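Local coordinates for AgaA (Rhizobium radiobacter, PDB 6HLX), which binds agropinic acid as the periplasmic solute-binding protein of an ABC transporter that imports this opine, at residues A[231-243]-A[464-476]. Residues are numbered along the deposited sequence; the frame is centred on the assembly and turned at random.
Sequences TQLLRNTGPFMGL and GFTNMPGFLTFQS. With EDO (1,2-ethanediol), chain B.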
loop_
_atom_site.group_PDB
_atom_site.type_symbol
_atom_site.label_atom_id
_atom_site.label_comp_id
_atom_site.label_asym_id
_atom_site.label_seq_id
_atom_site.Cartn_x
_atom_site.Cartn_y
_atom_site.Cartn_z
ATOM N N THR A 231 -4.362 -3.922 -27.294
ATOM C CA THR A 231 -4.133 -3.735 -25.861
ATOM C C THR A 231 -3.920 -5.103 -25.226
ATOM O O THR A 231 -4.345 -6.118 -25.784
ATOM C CB THR A 231 -5.318 -2.998 -25.192
ATOM O OG1 THR A 231 -6.525 -3.726 -25.458
ATOM C CG2 THR A 231 -5.464 -1.538 -25.680
ATOM N N GLN A 232 -3.304 -5.114 -24.047
ATOM C CA GLN A 232 -3.038 -6.324 -23.267
ATOM C C GLN A 232 -3.361 -5.995 -21.818
ATOM O O GLN A 232 -2.985 -4.931 -21.331
ATOM C CB GLN A 232 -1.550 -6.702 -23.402
ATOM C CG GLN A 232 -1.078 -7.851 -22.479
ATOM C CD GLN A 232 0.412 -8.173 -22.546
ATOM O OE1 GLN A 232 1.238 -7.400 -23.052
ATOM N NE2 GLN A 232 0.793 -9.337 -22.025
ATOM N N LEU A 233 -4.031 -6.915 -21.129
ATOM C CA LEU A 233 -4.338 -6.751 -19.717
ATOM C C LEU A 233 -3.274 -7.524 -18.903
ATOM O O LEU A 233 -2.956 -8.669 -19.250
ATOM C CB LEU A 233 -5.736 -7.333 -19.467
ATOM C CG LEU A 233 -6.337 -7.035 -18.116
ATOM C CD1 LEU A 233 -6.795 -5.569 -18.025
ATOM C CD2 LEU A 233 -7.505 -7.957 -17.852
ATOM N N LEU A 234 -2.720 -6.903 -17.839
ATOM C CA LEU A 234 -1.729 -7.527 -16.946
ATOM C C LEU A 234 -2.457 -7.748 -15.628
ATOM O O LEU A 234 -2.800 -6.781 -14.942
ATOM C CB LEU A 234 -0.505 -6.628 -16.746
ATOM C CG LEU A 234 0.234 -6.175 -18.036
ATOM C CD1 LEU A 234 1.393 -5.270 -17.684
ATOM C CD2 LEU A 234 0.727 -7.365 -18.853
ATOM N N ARG A 235 -2.740 -9.021 -15.303
ATOM C CA ARG A 235 -3.573 -9.398 -14.146
ATOM C C ARG A 235 -2.862 -9.580 -12.802
ATOM O O ARG A 235 -1.660 -9.877 -12.718
ATOM C CB ARG A 235 -4.377 -10.667 -14.456
ATOM C CG ARG A 235 -5.424 -10.470 -15.562
ATOM C CD ARG A 235 -6.772 -11.139 -15.250
ATOM N NE ARG A 235 -7.589 -11.335 -16.458
ATOM C CZ ARG A 235 -8.860 -10.953 -16.603
ATOM N NH1 ARG A 235 -9.494 -10.334 -15.616
ATOM N NH2 ARG A 235 -9.499 -11.171 -17.747
ATOM N N ASN A 236 -3.655 -9.409 -11.725
ATOM C CA ASN A 236 -3.234 -9.602 -10.344
ATOM C C ASN A 236 -4.524 -9.720 -9.541
ATOM O O ASN A 236 -5.534 -9.133 -9.937
ATOM C CB ASN A 236 -2.391 -8.400 -9.844
ATOM C CG ASN A 236 -2.112 -8.356 -8.340
ATOM O OD1 ASN A 236 -2.914 -7.860 -7.541
ATOM N ND2 ASN A 236 -0.950 -8.824 -7.910
ATOM N N THR A 237 -4.491 -10.481 -8.431
ATOM C CA THR A 237 -5.614 -10.648 -7.483
ATOM C C THR A 237 -5.113 -10.497 -6.031
ATOM O O THR A 237 -5.504 -11.285 -5.148
ATOM C CB THR A 237 -6.267 -12.015 -7.625
ATOM O OG1 THR A 237 -5.251 -13.002 -7.437
ATOM C CG2 THR A 237 -6.995 -12.185 -8.921
ATOM N N GLY A 238 -4.320 -9.461 -5.790
ATOM C CA GLY A 238 -3.678 -9.198 -4.503
ATOM C C GLY A 238 -4.455 -8.437 -3.447
ATOM O O GLY A 238 -4.438 -8.861 -2.284
ATOM N N PRO A 239 -5.106 -7.302 -3.780
ATOM C CA PRO A 239 -5.757 -6.516 -2.718
ATOM C C PRO A 239 -7.080 -7.069 -2.245
ATOM O O PRO A 239 -7.714 -7.884 -2.917
ATOM C CB PRO A 239 -5.941 -5.113 -3.340
ATOM C CG PRO A 239 -5.152 -5.136 -4.681
ATOM C CD PRO A 239 -5.196 -6.598 -5.084
ATOM N N PHE A 240 -7.501 -6.587 -1.080
ATOM C CA PHE A 240 -8.798 -6.944 -0.512
ATOM C C PHE A 240 -9.603 -5.648 -0.272
ATOM O O PHE A 240 -9.024 -4.545 -0.189
ATOM C CB PHE A 240 -8.638 -7.738 0.811
ATOM C CG PHE A 240 -7.621 -7.158 1.776
ATOM C CD1 PHE A 240 -7.910 -6.011 2.518
ATOM C CD2 PHE A 240 -6.383 -7.763 1.953
ATOM C CE1 PHE A 240 -6.956 -5.459 3.389
ATOM C CE2 PHE A 240 -5.439 -7.222 2.843
ATOM C CZ PHE A 240 -5.726 -6.067 3.547
ATOM N N MET A 241 -10.920 -5.796 -0.146
ATOM C CA MET A 241 -11.860 -4.728 0.221
ATOM C C MET A 241 -12.397 -5.060 1.601
ATOM O O MET A 241 -12.747 -6.209 1.871
ATOM C CB MET A 241 -13.051 -4.611 -0.759
ATOM C CG MET A 241 -12.645 -4.212 -2.179
ATOM S SD MET A 241 -11.787 -2.636 -2.284
ATOM C CE MET A 241 -13.075 -1.527 -1.793
ATOM N N GLY A 242 -12.533 -4.050 2.446
ATOM C CA GLY A 242 -13.056 -4.256 3.797
ATOM C C GLY A 242 -13.335 -2.939 4.481
ATOM O O GLY A 242 -13.634 -1.946 3.811
ATOM N N LEU A 243 -13.266 -2.926 5.822
ATOM C CA LEU A 243 -13.516 -1.703 6.578
ATOM C C LEU A 243 -12.496 -1.536 7.685
ATOM O O LEU A 243 -12.144 -2.514 8.353
ATOM C CB LEU A 243 -14.920 -1.767 7.233
ATOM C CG LEU A 243 -16.140 -1.686 6.299
ATOM C CD1 LEU A 243 -17.398 -2.125 7.033
ATOM C CD2 LEU A 243 -16.340 -0.236 5.768
ATOM N N GLY A 464 8.097 -5.506 -20.756
ATOM C CA GLY A 464 8.927 -5.288 -19.587
ATOM C C GLY A 464 8.261 -4.584 -18.429
ATOM O O GLY A 464 8.951 -4.258 -17.472
ATOM N N PHE A 465 6.951 -4.276 -18.522
ATOM C CA PHE A 465 6.242 -3.714 -17.364
ATOM C C PHE A 465 5.582 -4.914 -16.682
ATOM O O PHE A 465 4.954 -5.736 -17.360
ATOM C CB PHE A 465 5.198 -2.635 -17.727
ATOM C CG PHE A 465 4.650 -1.957 -16.478
ATOM C CD1 PHE A 465 5.364 -0.940 -15.844
ATOM C CD2 PHE A 465 3.453 -2.386 -15.901
ATOM C CE1 PHE A 465 4.884 -0.347 -14.663
ATOM C CE2 PHE A 465 2.972 -1.797 -14.726
ATOM C CZ PHE A 465 3.690 -0.787 -14.105
ATOM N N THR A 466 5.713 -4.997 -15.353
ATOM C CA THR A 466 5.221 -6.138 -14.589
ATOM C C THR A 466 4.224 -5.699 -13.538
ATOM O O THR A 466 4.526 -4.826 -12.718
ATOM C CB THR A 466 6.402 -6.855 -13.879
ATOM O OG1 THR A 466 7.361 -7.257 -14.853
ATOM C CG2 THR A 466 5.952 -8.111 -13.100
ATOM N N ASN A 467 3.064 -6.353 -13.537
ATOM C CA ASN A 467 2.063 -6.165 -12.471
ATOM C C ASN A 467 2.590 -7.136 -11.384
ATOM O O ASN A 467 2.468 -8.366 -11.522
ATOM C CB ASN A 467 0.664 -6.571 -12.951
ATOM C CG ASN A 467 -0.393 -6.235 -11.915
ATOM O OD1 ASN A 467 -0.076 -5.916 -10.762
ATOM N ND2 ASN A 467 -1.654 -6.289 -12.313
ATOM N N MET A 468 3.294 -6.587 -10.383
ATOM C CA MET A 468 4.050 -7.373 -9.399
ATOM C C MET A 468 3.144 -8.258 -8.530
ATOM O O MET A 468 1.952 -7.972 -8.370
ATOM C CB MET A 468 5.028 -6.501 -8.614
ATOM C CG MET A 468 6.249 -6.130 -9.519
ATOM S SD MET A 468 7.310 -4.822 -8.854
ATOM C CE MET A 468 7.762 -5.509 -7.257
ATOM N N PRO A 469 3.668 -9.431 -8.125
ATOM C CA PRO A 469 2.781 -10.484 -7.611
ATOM C C PRO A 469 2.116 -10.248 -6.260
ATOM O O PRO A 469 2.738 -9.707 -5.350
ATOM C CB PRO A 469 3.667 -11.736 -7.591
ATOM C CG PRO A 469 5.062 -11.232 -7.551
ATOM C CD PRO A 469 5.032 -9.955 -8.371
ATOM N N GLY A 470 0.860 -10.702 -6.163
ATOM C CA GLY A 470 0.060 -10.674 -4.938
ATOM C C GLY A 470 0.051 -9.306 -4.290
ATOM O O GLY A 470 -0.273 -8.321 -4.950
ATOM N N PHE A 471 0.515 -9.229 -3.022
ATOM C CA PHE A 471 0.557 -7.970 -2.258
ATOM C C PHE A 471 1.510 -6.910 -2.817
ATOM O O PHE A 471 1.503 -5.774 -2.326
ATOM C CB PHE A 471 0.930 -8.272 -0.787
ATOM C CG PHE A 471 -0.173 -8.772 0.110
ATOM C CD1 PHE A 471 -1.505 -8.771 -0.315
ATOM C CD2 PHE A 471 0.115 -9.263 1.384
ATOM C CE1 PHE A 471 -2.533 -9.196 0.548
ATOM C CE2 PHE A 471 -0.911 -9.702 2.235
ATOM C CZ PHE A 471 -2.225 -9.651 1.818
ATOM N N LEU A 472 2.348 -7.253 -3.804
ATOM C CA LEU A 472 3.301 -6.276 -4.358
ATOM C C LEU A 472 2.725 -5.455 -5.499
ATOM O O LEU A 472 3.442 -4.611 -6.064
ATOM C CB LEU A 472 4.589 -6.979 -4.831
ATOM C CG LEU A 472 5.401 -7.622 -3.727
ATOM C CD1 LEU A 472 6.537 -8.377 -4.297
ATOM C CD2 LEU A 472 5.907 -6.572 -2.750
ATOM N N THR A 473 1.434 -5.663 -5.852
ATOM C CA THR A 473 0.876 -4.949 -7.019
ATOM C C THR A 473 1.008 -3.418 -6.936
ATOM O O THR A 473 1.298 -2.792 -7.965
ATOM C CB THR A 473 -0.566 -5.381 -7.333
ATOM O OG1 THR A 473 -1.019 -4.707 -8.524
ATOM C CG2 THR A 473 -1.539 -5.113 -6.174
ATOM N N PHE A 474 0.843 -2.814 -5.751
ATOM C CA PHE A 474 0.949 -1.345 -5.645
ATOM C C PHE A 474 2.386 -0.808 -5.848
ATOM O O PHE A 474 2.572 0.411 -5.946
ATOM C CB PHE A 474 0.354 -0.824 -4.334
ATOM C CG PHE A 474 -1.138 -1.004 -4.135
ATOM C CD1 PHE A 474 -1.978 -1.305 -5.210
ATOM C CD2 PHE A 474 -1.715 -0.814 -2.881
ATOM C CE1 PHE A 474 -3.364 -1.425 -5.028
ATOM C CE2 PHE A 474 -3.102 -0.966 -2.695
ATOM C CZ PHE A 474 -3.912 -1.270 -3.766
ATOM N N GLN A 475 3.389 -1.723 -5.861
ATOM C CA GLN A 475 4.796 -1.357 -6.088
ATOM C C GLN A 475 5.213 -1.615 -7.533
ATOM O O GLN A 475 6.404 -1.510 -7.850
ATOM C CB GLN A 475 5.725 -2.125 -5.137
ATOM C CG GLN A 475 5.457 -1.775 -3.670
ATOM C CD GLN A 475 6.547 -2.304 -2.781
ATOM O OE1 GLN A 475 7.622 -2.650 -3.252
ATOM N NE2 GLN A 475 6.278 -2.375 -1.484
ATOM N N SER A 476 4.258 -1.955 -8.413
ATOM C CA SER A 476 4.552 -2.284 -9.822
ATOM C C SER A 476 5.316 -1.195 -10.574
ATOM O O SER A 476 6.030 -1.512 -11.545
ATOM C CB SER A 476 3.282 -2.651 -10.584
ATOM O OG SER A 476 2.670 -3.810 -10.038
HETATM C C1 EDO B . -5.487 -14.468 -2.189
HETATM O O1 EDO B . -5.058 -13.644 -3.253
HETATM C C2 EDO B . -4.767 -15.827 -2.291
HETATM O O2 EDO B . -5.251 -16.670 -1.272
HETATM O O HOH W 1 0.333 -10.078 -10.792
#
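The linker 235-239, which joins strand 231-234 of one sheet to strand 240-245 of another, packs here against the 3-10 segment 471-476 and the loop before it, with N236 and N467 supplying the side-chain hydrogen bonds across the contact. The N236 amide reaches across: its ND2 donates to G470 O (3.1 Å, N-H...O 170°), on a lone pair in the carbonyl plane. Its OD1 turns back to accept from G238 N at 2.8 Å, an Asx turn, so both ends of the amide are engaged and its rotation is fixed. N467 answers in the other direction, ND2 donating to L234 O over 2.9 Å from above the carbonyl plane, while a second bond from ND2 goes to Q454 O. T473 OG1 donates to N467 OD1 (2.7 Å) on a lone pair, so both ends of that amide are bonded. T473 holds OG1 anti to its backbone N (chi1 -177°), which sets CG2 between that N and the carbonyl carbon, 3.4 Å from N236 OD1. Beyond it, P239 CG meets F474 CE1 at 4.1 Å, and F474 touches the bound agropinic acid. At the other end, L234 CD1 lies at the F465 ring edge, 4.0 Å from F465 CD2. A strand passing between two sheets beside the ligand pocket is consistent with the interdomain connection of a two-lobed periplasmic binding protein.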